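Local coordinates for imelysin-like protein (Psychrobacter arcticus, PDB 3PF0) that is of unknown function but, as an imelysin-like member of the M75 peptidase family, has been classed as a putative metalloendopeptidase, at residues A[73-78]-A[199-204]; A[100-105]-A[166-171]. All coordinates share one frame; numbering follows the deposited sequence. Where two conformers were deposited one is given.

Interaction 1 (A[73-78]-A[199-204]); sequences QSDLLH and RLKDIE
Asp75 and Lys201 form a salt bridge at the partly exposed side of a helix-helix contact, with Ser74 and Leu200 packed in its buried part. The contact joins helix 48-84 to helix 183-214. The backbones stay well apart, with the CA atoms of Ser74 and Leu200 8.3 Å from each other. The two charged side chains approach from opposite directions. Lys201 NZ lies 3.2 Å from Asp75 OD1, and its hydrogen bond there is weak. The other oxygen is farther off, with Asp75 OD2 3.9 Å from Lys201 NZ. The lysine chain bends at chi3 (-99°) and chi4 (143°), which lays CE as well as NZ beside the carboxylate. An alanine in place of Asp75 would probably leave the Lys201 ammonium without this countercharge and its end freer to move.

In the buried part, Ser74 CB meets the CD1 branch of Leu200 at 3.8 Å. The hydroxyl of Ser74 is turned away from its own backbone N, to the side of the carbonyl carbon (chi1 -166°); in the conformer given, it hydrogen-bonds to the backbone oxygen of Ser193. Leu200 also packs on Trp109 and Ile129. Apolar packing inside and a charge pair at the margin are typical of neighbouring helices in an all-helical bundle such as this imelysin-like fold.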
ATOM      1  N   GLN A  73       5.389 -10.354   7.243  1.00 30.44           N
ATOM      2  CA  GLN A  73       6.622  -9.701   6.807  1.00 30.46           C
ATOM      3  C   GLN A  73       7.220  -8.809   7.902  1.00 34.07           C
ATOM      4  O   GLN A  73       8.449  -8.719   7.989  1.00 33.90           O
ATOM      5  CB  GLN A  73       6.400  -8.904   5.512  1.00 31.37           C
ATOM      6  CG  GLN A  73       6.001  -9.745   4.290  1.00 34.93           C
ATOM      7  CD  GLN A  73       6.674 -11.096   4.157  1.00 50.68           C
ATOM      8  OE1 GLN A  73       7.866 -11.288   4.441  1.00 43.77           O
ATOM      9  NE2 GLN A  73       5.919 -12.061   3.683  1.00 46.17           N
ATOM     10  N   SER A  74       6.357  -8.162   8.725  1.00 30.04           N
ATOM     11  CA  SER A  74       6.780  -7.321   9.845  0.50 29.67           C
ATOM     12  C   SER A  74       7.375  -8.212  10.935  1.00 33.38           C
ATOM     13  O   SER A  74       8.381  -7.853  11.542  1.00 34.29           O
ATOM     14  CB  SER A  74       5.607  -6.502  10.379  0.50 33.28           C
ATOM     15  OG  SER A  74       6.061  -5.467  11.237  0.50 43.85           O
ATOM     16  N   ASP A  75       6.756  -9.397  11.163  1.00 29.11           N
ATOM     17  CA  ASP A  75       7.241 -10.400  12.126  1.00 29.76           C
ATOM     18  C   ASP A  75       8.608 -10.933  11.684  1.00 32.44           C
ATOM     19  O   ASP A  75       9.498 -11.075  12.520  1.00 31.90           O
ATOM     20  CB  ASP A  75       6.262 -11.587  12.253  1.00 32.36           C
ATOM     21  CG  ASP A  75       5.005 -11.328  13.066  1.00 41.81           C
ATOM     22  OD1 ASP A  75       4.873 -10.211  13.621  1.00 41.72           O
ATOM     23  OD2 ASP A  75       4.136 -12.225  13.110  1.00 46.96           O
ATOM     24  N   LEU A  76       8.775 -11.231  10.377  1.00 29.06           N
ATOM     25  CA  LEU A  76      10.068 -11.721   9.887  1.00 30.65           C
ATOM     26  C   LEU A  76      11.141 -10.626  10.020  1.00 33.51           C
ATOM     27  O   LEU A  76      12.271 -10.950  10.396  1.00 34.25           O
ATOM     28  CB  LEU A  76      10.012 -12.281   8.449  1.00 31.43           C
ATOM     29  CG  LEU A  76      11.371 -12.794   7.842  1.00 37.90           C
ATOM     30  CD1 LEU A  76      12.076 -13.831   8.745  1.00 38.35           C
ATOM     31  CD2 LEU A  76      11.185 -13.329   6.448  1.00 41.35           C
ATOM     32  N   LEU A  77      10.783  -9.340   9.784  1.00 28.26           N
ATOM     33  CA  LEU A  77      11.728  -8.236   9.944  1.00 27.10           C
ATOM     34  C   LEU A  77      12.149  -8.137  11.405  1.00 31.32           C
ATOM     35  O   LEU A  77      13.345  -8.050  11.680  1.00 30.42           O
ATOM     36  CB  LEU A  77      11.153  -6.886   9.442  1.00 26.52           C
ATOM     37  CG  LEU A  77      12.102  -5.652   9.526  1.00 30.26           C
ATOM     38  CD1 LEU A  77      13.395  -5.856   8.698  1.00 30.06           C
ATOM     39  CD2 LEU A  77      11.391  -4.375   9.117  1.00 28.41           C
ATOM     40  N   HIS A  78      11.162  -8.183  12.344  1.00 27.96           N
ATOM     41  CA  HIS A  78      11.431  -8.128  13.777  1.00 27.46           C
ATOM     42  C   HIS A  78      12.352  -9.282  14.208  1.00 31.39           C
ATOM     43  O   HIS A  78      13.343  -9.050  14.898  1.00 33.51           O
ATOM     44  CB  HIS A  78      10.130  -8.142  14.623  1.00 27.71           C
ATOM     45  CG  HIS A  78      10.430  -8.202  16.090  1.00 31.65           C
ATOM     46  ND1 HIS A  78      10.733  -7.050  16.812  1.00 33.58           N
ATOM     47  CD2 HIS A  78      10.634  -9.280  16.886  1.00 33.45           C
ATOM     48  CE1 HIS A  78      11.052  -7.464  18.031  1.00 33.28           C
ATOM     49  NE2 HIS A  78      11.003  -8.797  18.124  1.00 33.96           N
ATOM     50  N   ARG A 199       0.185  -3.602  15.312  1.00 32.54           N
ATOM     51  CA  ARG A 199      -0.848  -2.817  14.632  1.00 31.91           C
ATOM     52  C   ARG A 199      -1.451  -3.583  13.453  1.00 35.66           C
ATOM     53  O   ARG A 199      -2.667  -3.568  13.281  1.00 35.18           O
ATOM     54  CB  ARG A 199      -0.291  -1.464  14.161  1.00 29.77           C
ATOM     55  CG  ARG A 199      -0.051  -0.493  15.307  1.00 37.53           C
ATOM     56  CD  ARG A 199       0.582   0.805  14.826  1.00 35.98           C
ATOM     57  NE  ARG A 199       0.887   1.690  15.954  1.00 36.21           N
ATOM     58  CZ  ARG A 199       0.019   2.532  16.507  1.00 45.72           C
ATOM     59  NH1 ARG A 199      -1.218   2.635  16.029  1.00 36.41           N
ATOM     60  NH2 ARG A 199       0.382   3.292  17.528  1.00 33.24           N
ATOM     61  N   LEU A 200      -0.604  -4.257  12.658  1.00 32.70           N
ATOM     62  CA  LEU A 200      -1.024  -5.031  11.488  1.00 33.00           C
ATOM     63  C   LEU A 200      -1.851  -6.259  11.868  1.00 39.56           C
ATOM     64  O   LEU A 200      -2.822  -6.573  11.170  1.00 40.52           O
ATOM     65  CB  LEU A 200       0.196  -5.452  10.644  1.00 32.15           C
ATOM     66  CG  LEU A 200       0.971  -4.304   9.977  1.00 35.06           C
ATOM     67  CD1 LEU A 200       2.303  -4.783   9.429  1.00 34.44           C
ATOM     68  CD2 LEU A 200       0.167  -3.664   8.894  1.00 36.62           C
ATOM     69  N   LYS A 201      -1.481  -6.950  12.965  1.00 36.85           N
ATOM     70  CA  LYS A 201      -2.226  -8.125  13.426  1.00 37.49           C
ATOM     71  C   LYS A 201      -3.577  -7.707  13.970  1.00 40.90           C
ATOM     72  O   LYS A 201      -4.559  -8.420  13.772  1.00 40.72           O
ATOM     73  CB  LYS A 201      -1.438  -8.914  14.474  1.00 41.07           C
ATOM     74  CG  LYS A 201      -0.626 -10.042  13.850  1.00 59.89           C
ATOM     75  CD  LYS A 201       0.433 -10.587  14.798  1.00 71.52           C
ATOM     76  CE  LYS A 201       1.798 -10.015  14.505  1.00 76.28           C
ATOM     77  NZ  LYS A 201       2.585  -9.778  15.748  1.00 81.60           N
ATOM     78  N   ASP A 202      -3.643  -6.528  14.602  1.00 37.28           N
ATOM     79  CA  ASP A 202      -4.893  -6.001  15.139  1.00 37.77           C
ATOM     80  C   ASP A 202      -5.870  -5.678  14.007  1.00 39.90           C
ATOM     81  O   ASP A 202      -7.058  -5.931  14.165  1.00 39.34           O
ATOM     82  CB  ASP A 202      -4.633  -4.768  16.017  1.00 40.99           C
ATOM     83  CG  ASP A 202      -4.067  -5.073  17.401  1.00 62.92           C
ATOM     84  OD1 ASP A 202      -3.564  -6.216  17.611  1.00 64.59           O
ATOM     85  OD2 ASP A 202      -4.109  -4.169  18.271  1.00 74.96           O
ATOM     86  N   ILE A 203      -5.362  -5.161  12.858  1.00 36.11           N
ATOM     87  CA  ILE A 203      -6.168  -4.837  11.673  1.00 35.60           C
ATOM     88  C   ILE A 203      -6.662  -6.140  11.034  1.00 40.80           C
ATOM     89  O   ILE A 203      -7.853  -6.233  10.721  1.00 41.76           O
ATOM     90  CB  ILE A 203      -5.397  -3.932  10.674  1.00 37.69           C
ATOM     91  CG1 ILE A 203      -5.162  -2.537  11.298  1.00 37.34           C
ATOM     92  CG2 ILE A 203      -6.141  -3.799   9.322  1.00 38.37           C
ATOM     93  CD1 ILE A 203      -4.009  -1.840  10.764  1.00 42.51           C
ATOM     94  N   GLU A 204      -5.762  -7.143  10.878  1.00 36.80           N
ATOM     95  CA  GLU A 204      -6.089  -8.473  10.357  1.00 37.45           C
ATOM     96  C   GLU A 204      -7.205  -9.141  11.204  1.00 40.99           C
ATOM     97  O   GLU A 204      -8.167  -9.660  10.632  1.00 40.81           O
ATOM     98  CB  GLU A 204      -4.835  -9.367  10.334  1.00 38.68           C
ATOM     99  CG  GLU A 204      -5.086 -10.754   9.763  1.00 49.10           C
ATOM    100  CD  GLU A 204      -4.091 -11.841  10.118  1.00 63.35           C
ATOM    101  OE1 GLU A 204      -3.002 -11.523  10.651  1.00 48.88           O
ATOM    102  OE2 GLU A 204      -4.400 -13.022   9.841  1.00 62.49           O
TER

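Interaction 2 (A[100-105]-A[166-171]); sequences DQWLVL and QGIPGL
Trp102 meets Ile168 and Leu171 in a buried contact between helix 92-112 and helix 167-176. The short helical segments run nearly antiparallel, at 162°, and their axes come within 10.7 Å. Large side chains fill the space between them.

One hydrogen bond crosses the contact. The indole NE1 of Trp102 donates to the backbone oxygen of Ile168, with NE1 and O 2.9 Å apart. The N-H...O angle is 152°, so the bond is moderately bent. The oxygen sits at the ring edge, slightly off the indole plane. On the acceptor side, the donor is tilted from the carbonyl plane. Trp102 CG lies anti to the backbone N (chi1 170°), and this carries the indole across to the other helix. The bond gives the buried indole N-H a polar partner and helps to fix the turn of the ring.

The other contacts are apolar. The CG2 branch of Ile168 touches Trp102 CZ2 at 3.7 Å and also lies near NE1. The two side chains cross at about a right angle. Leu171 comes in obliquely, with its CB 3.8 Å from Trp102 CD1. Leu105 adds a looser touch, its CG 4.3 Å from Ile168 CG1. The tryptophan thus meets Ile168 through both backbone and side chain, while Leu105 meets the other branch of that isoleucine.

Helix 183-214 closes in on this layer through Leu196, which touches Leu105, Ile168 and Leu171. Leu105 also packs on Leu77 of helix 48-84. Trp102 reaches farther along helix 167-176 to Glu172 and Leu175, and it touches Ala262 and Ala265 of a loop. The contact is therefore enclosed mainly by helices, with a loop against the indole.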
ATOM      1  N   ASP A 100      16.712  -5.755   2.799  1.00 31.49           N
ATOM      2  CA  ASP A 100      15.964  -6.556   1.833  1.00 31.24           C
ATOM      3  C   ASP A 100      14.595  -6.933   2.379  1.00 32.87           C
ATOM      4  O   ASP A 100      13.614  -6.821   1.654  1.00 32.18           O
ATOM      5  CB  ASP A 100      16.750  -7.824   1.452  1.00 33.69           C
ATOM      6  CG  ASP A 100      18.006  -7.563   0.642  1.00 39.94           C
ATOM      7  OD1 ASP A 100      18.206  -6.405   0.205  1.00 40.37           O
ATOM      8  OD2 ASP A 100      18.805  -8.508   0.472  1.00 46.10           O
ATOM      9  N   GLN A 101      14.531  -7.360   3.658  1.00 28.99           N
ATOM     10  CA  GLN A 101      13.287  -7.742   4.322  1.00 27.61           C
ATOM     11  C   GLN A 101      12.395  -6.499   4.546  1.00 31.64           C
ATOM     12  O   GLN A 101      11.172  -6.613   4.456  1.00 31.93           O
ATOM     13  CB  GLN A 101      13.562  -8.496   5.636  1.00 28.56           C
ATOM     14  CG  GLN A 101      12.327  -9.109   6.322  1.00 32.41           C
ATOM     15  CD  GLN A 101      11.352  -9.812   5.394  1.00 42.57           C
ATOM     16  OE1 GLN A 101      11.724 -10.483   4.428  1.00 38.71           O
ATOM     17  NE2 GLN A 101      10.073  -9.684   5.676  1.00 33.88           N
ATOM     18  N   TRP A 102      12.989  -5.318   4.770  1.00 28.19           N
ATOM     19  CA  TRP A 102      12.187  -4.091   4.904  1.00 27.61           C
ATOM     20  C   TRP A 102      11.400  -3.868   3.600  1.00 33.11           C
ATOM     21  O   TRP A 102      10.213  -3.564   3.668  1.00 32.59           O
ATOM     22  CB  TRP A 102      13.050  -2.860   5.260  1.00 26.72           C
ATOM     23  CG  TRP A 102      12.286  -1.565   5.158  1.00 27.47           C
ATOM     24  CD1 TRP A 102      11.470  -1.019   6.109  1.00 29.79           C
ATOM     25  CD2 TRP A 102      12.104  -0.773   3.970  1.00 27.13           C
ATOM     26  NE1 TRP A 102      10.844   0.104   5.606  1.00 28.68           N
ATOM     27  CE2 TRP A 102      11.193   0.258   4.288  1.00 30.06           C
ATOM     28  CE3 TRP A 102      12.637  -0.827   2.668  1.00 28.41           C
ATOM     29  CZ2 TRP A 102      10.802   1.222   3.351  1.00 29.33           C
ATOM     30  CZ3 TRP A 102      12.240   0.122   1.742  1.00 29.19           C
ATOM     31  CH2 TRP A 102      11.366   1.155   2.097  1.00 29.54           C
ATOM     32  N   LEU A 103      12.065  -4.043   2.414  1.00 30.92           N
ATOM     33  CA  LEU A 103      11.439  -3.852   1.099  1.00 30.32           C
ATOM     34  C   LEU A 103      10.276  -4.831   0.889  1.00 34.51           C
ATOM     35  O   LEU A 103       9.239  -4.407   0.378  1.00 34.46           O
ATOM     36  CB  LEU A 103      12.471  -3.977  -0.045  1.00 30.57           C
ATOM     37  CG  LEU A 103      11.978  -3.743  -1.501  1.00 34.39           C
ATOM     38  CD1 LEU A 103      11.185  -2.430  -1.642  1.00 33.33           C
ATOM     39  CD2 LEU A 103      13.141  -3.786  -2.487  1.00 34.50           C
ATOM     40  N   VAL A 104      10.455  -6.127   1.272  1.00 30.20           N
ATOM     41  CA  VAL A 104       9.414  -7.173   1.187  1.00 29.10           C
ATOM     42  C   VAL A 104       8.181  -6.686   1.982  1.00 33.25           C
ATOM     43  O   VAL A 104       7.056  -6.740   1.474  1.00 34.56           O
ATOM     44  CB  VAL A 104       9.933  -8.564   1.677  1.00 32.04           C
ATOM     45  CG1 VAL A 104       8.814  -9.611   1.719  1.00 31.56           C
ATOM     46  CG2 VAL A 104      11.109  -9.067   0.828  1.00 31.78           C
ATOM     47  N   LEU A 105       8.411  -6.164   3.203  1.00 28.61           N
ATOM     48  CA  LEU A 105       7.380  -5.601   4.070  1.00 28.10           C
ATOM     49  C   LEU A 105       6.741  -4.341   3.455  1.00 33.19           C
ATOM     50  O   LEU A 105       5.518  -4.195   3.527  1.00 34.35           O
ATOM     51  CB  LEU A 105       7.950  -5.293   5.476  1.00 27.23           C
ATOM     52  CG  LEU A 105       7.131  -4.351   6.386  1.00 29.68           C
ATOM     53  CD1 LEU A 105       5.766  -4.961   6.763  1.00 29.49           C
ATOM     54  CD2 LEU A 105       7.914  -3.975   7.597  1.00 28.57           C
ATOM     55  N   GLN A 166       7.982   6.400  13.307  1.00 31.62           N
ATOM     56  CA  GLN A 166       7.836   4.950  13.313  1.00 30.57           C
ATOM     57  C   GLN A 166       7.212   4.425  11.999  1.00 33.93           C
ATOM     58  O   GLN A 166       7.083   5.170  11.023  1.00 34.04           O
ATOM     59  CB  GLN A 166       7.005   4.514  14.539  1.00 31.75           C
ATOM     60  CG  GLN A 166       5.628   5.157  14.607  1.00 35.02           C
ATOM     61  CD  GLN A 166       4.962   4.942  15.936  1.00 46.62           C
ATOM     62  OE1 GLN A 166       4.577   3.823  16.298  1.00 38.55           O
ATOM     63  NE2 GLN A 166       4.751   6.026  16.661  1.00 36.19           N
ATOM     64  N   GLY A 167       6.839   3.147  12.004  1.00 30.11           N
ATOM     65  CA  GLY A 167       6.250   2.466  10.856  1.00 29.57           C
ATOM     66  C   GLY A 167       7.258   2.189   9.757  1.00 32.25           C
ATOM     67  O   GLY A 167       8.477   2.273   9.979  1.00 31.56           O
ATOM     68  N   ILE A 168       6.750   1.896   8.552  1.00 28.54           N
ATOM     69  CA  ILE A 168       7.571   1.615   7.366  1.00 29.46           C
ATOM     70  C   ILE A 168       8.571   2.782   7.065  1.00 33.62           C
ATOM     71  O   ILE A 168       9.753   2.463   6.930  1.00 33.80           O
ATOM     72  CB  ILE A 168       6.681   1.228   6.148  1.00 32.93           C
ATOM     73  CG1 ILE A 168       6.097  -0.182   6.384  1.00 33.07           C
ATOM     74  CG2 ILE A 168       7.449   1.278   4.814  1.00 32.90           C
ATOM     75  CD1 ILE A 168       4.832  -0.412   5.779  1.00 39.54           C
ATOM     76  N   PRO A 169       8.196   4.098   7.014  1.00 30.31           N
ATOM     77  CA  PRO A 169       9.216   5.128   6.721  1.00 30.15           C
ATOM     78  C   PRO A 169      10.228   5.344   7.858  1.00 35.16           C
ATOM     79  O   PRO A 169      11.362   5.743   7.580  1.00 36.09           O
ATOM     80  CB  PRO A 169       8.390   6.391   6.479  1.00 32.50           C
ATOM     81  CG  PRO A 169       7.118   6.167   7.225  1.00 36.31           C
ATOM     82  CD  PRO A 169       6.849   4.702   7.117  1.00 31.09           C
ATOM     83  N   GLY A 170       9.817   5.082   9.110  1.00 30.48           N
ATOM     84  CA  GLY A 170      10.688   5.171  10.275  1.00 29.79           C
ATOM     85  C   GLY A 170      11.779   4.110  10.202  1.00 33.94           C
ATOM     86  O   GLY A 170      12.962   4.411  10.379  1.00 33.39           O
ATOM     87  N   LEU A 171      11.387   2.860   9.899  1.00 29.78           N
ATOM     88  CA  LEU A 171      12.310   1.733   9.749  1.00 28.55           C
ATOM     89  C   LEU A 171      13.256   1.958   8.557  1.00 33.05           C
ATOM     90  O   LEU A 171      14.456   1.695   8.655  1.00 32.95           O
ATOM     91  CB  LEU A 171      11.513   0.430   9.588  1.00 27.12           C
ATOM     92  CG  LEU A 171      10.929  -0.138  10.884  1.00 30.06           C
ATOM     93  CD1 LEU A 171       9.731  -1.037  10.611  1.00 28.71           C
ATOM     94  CD2 LEU A 171      11.998  -0.853  11.707  1.00 30.07           C
TER

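Interactions 1 and 2 are neighbouring parts of one helical packing unit, with centres about 11 Å apart. Interaction 2 is nested along the chain inside the loop closed by interaction 1. Helices 48-84 and 92-112 are consecutive, as are helices 167-176 and 183-214, so each contact joins a member of the first pair to a member of the second. The two also touch directly. Gln101 NE2 lies 3.0 Å from Gln73 O, a probable hydrogen bond, and Gln73 CB packs 3.7 Å from Leu105 CA. Leu196 of helix 183-214 also links the two, since it touches Ser74 as well as residues of interaction 2.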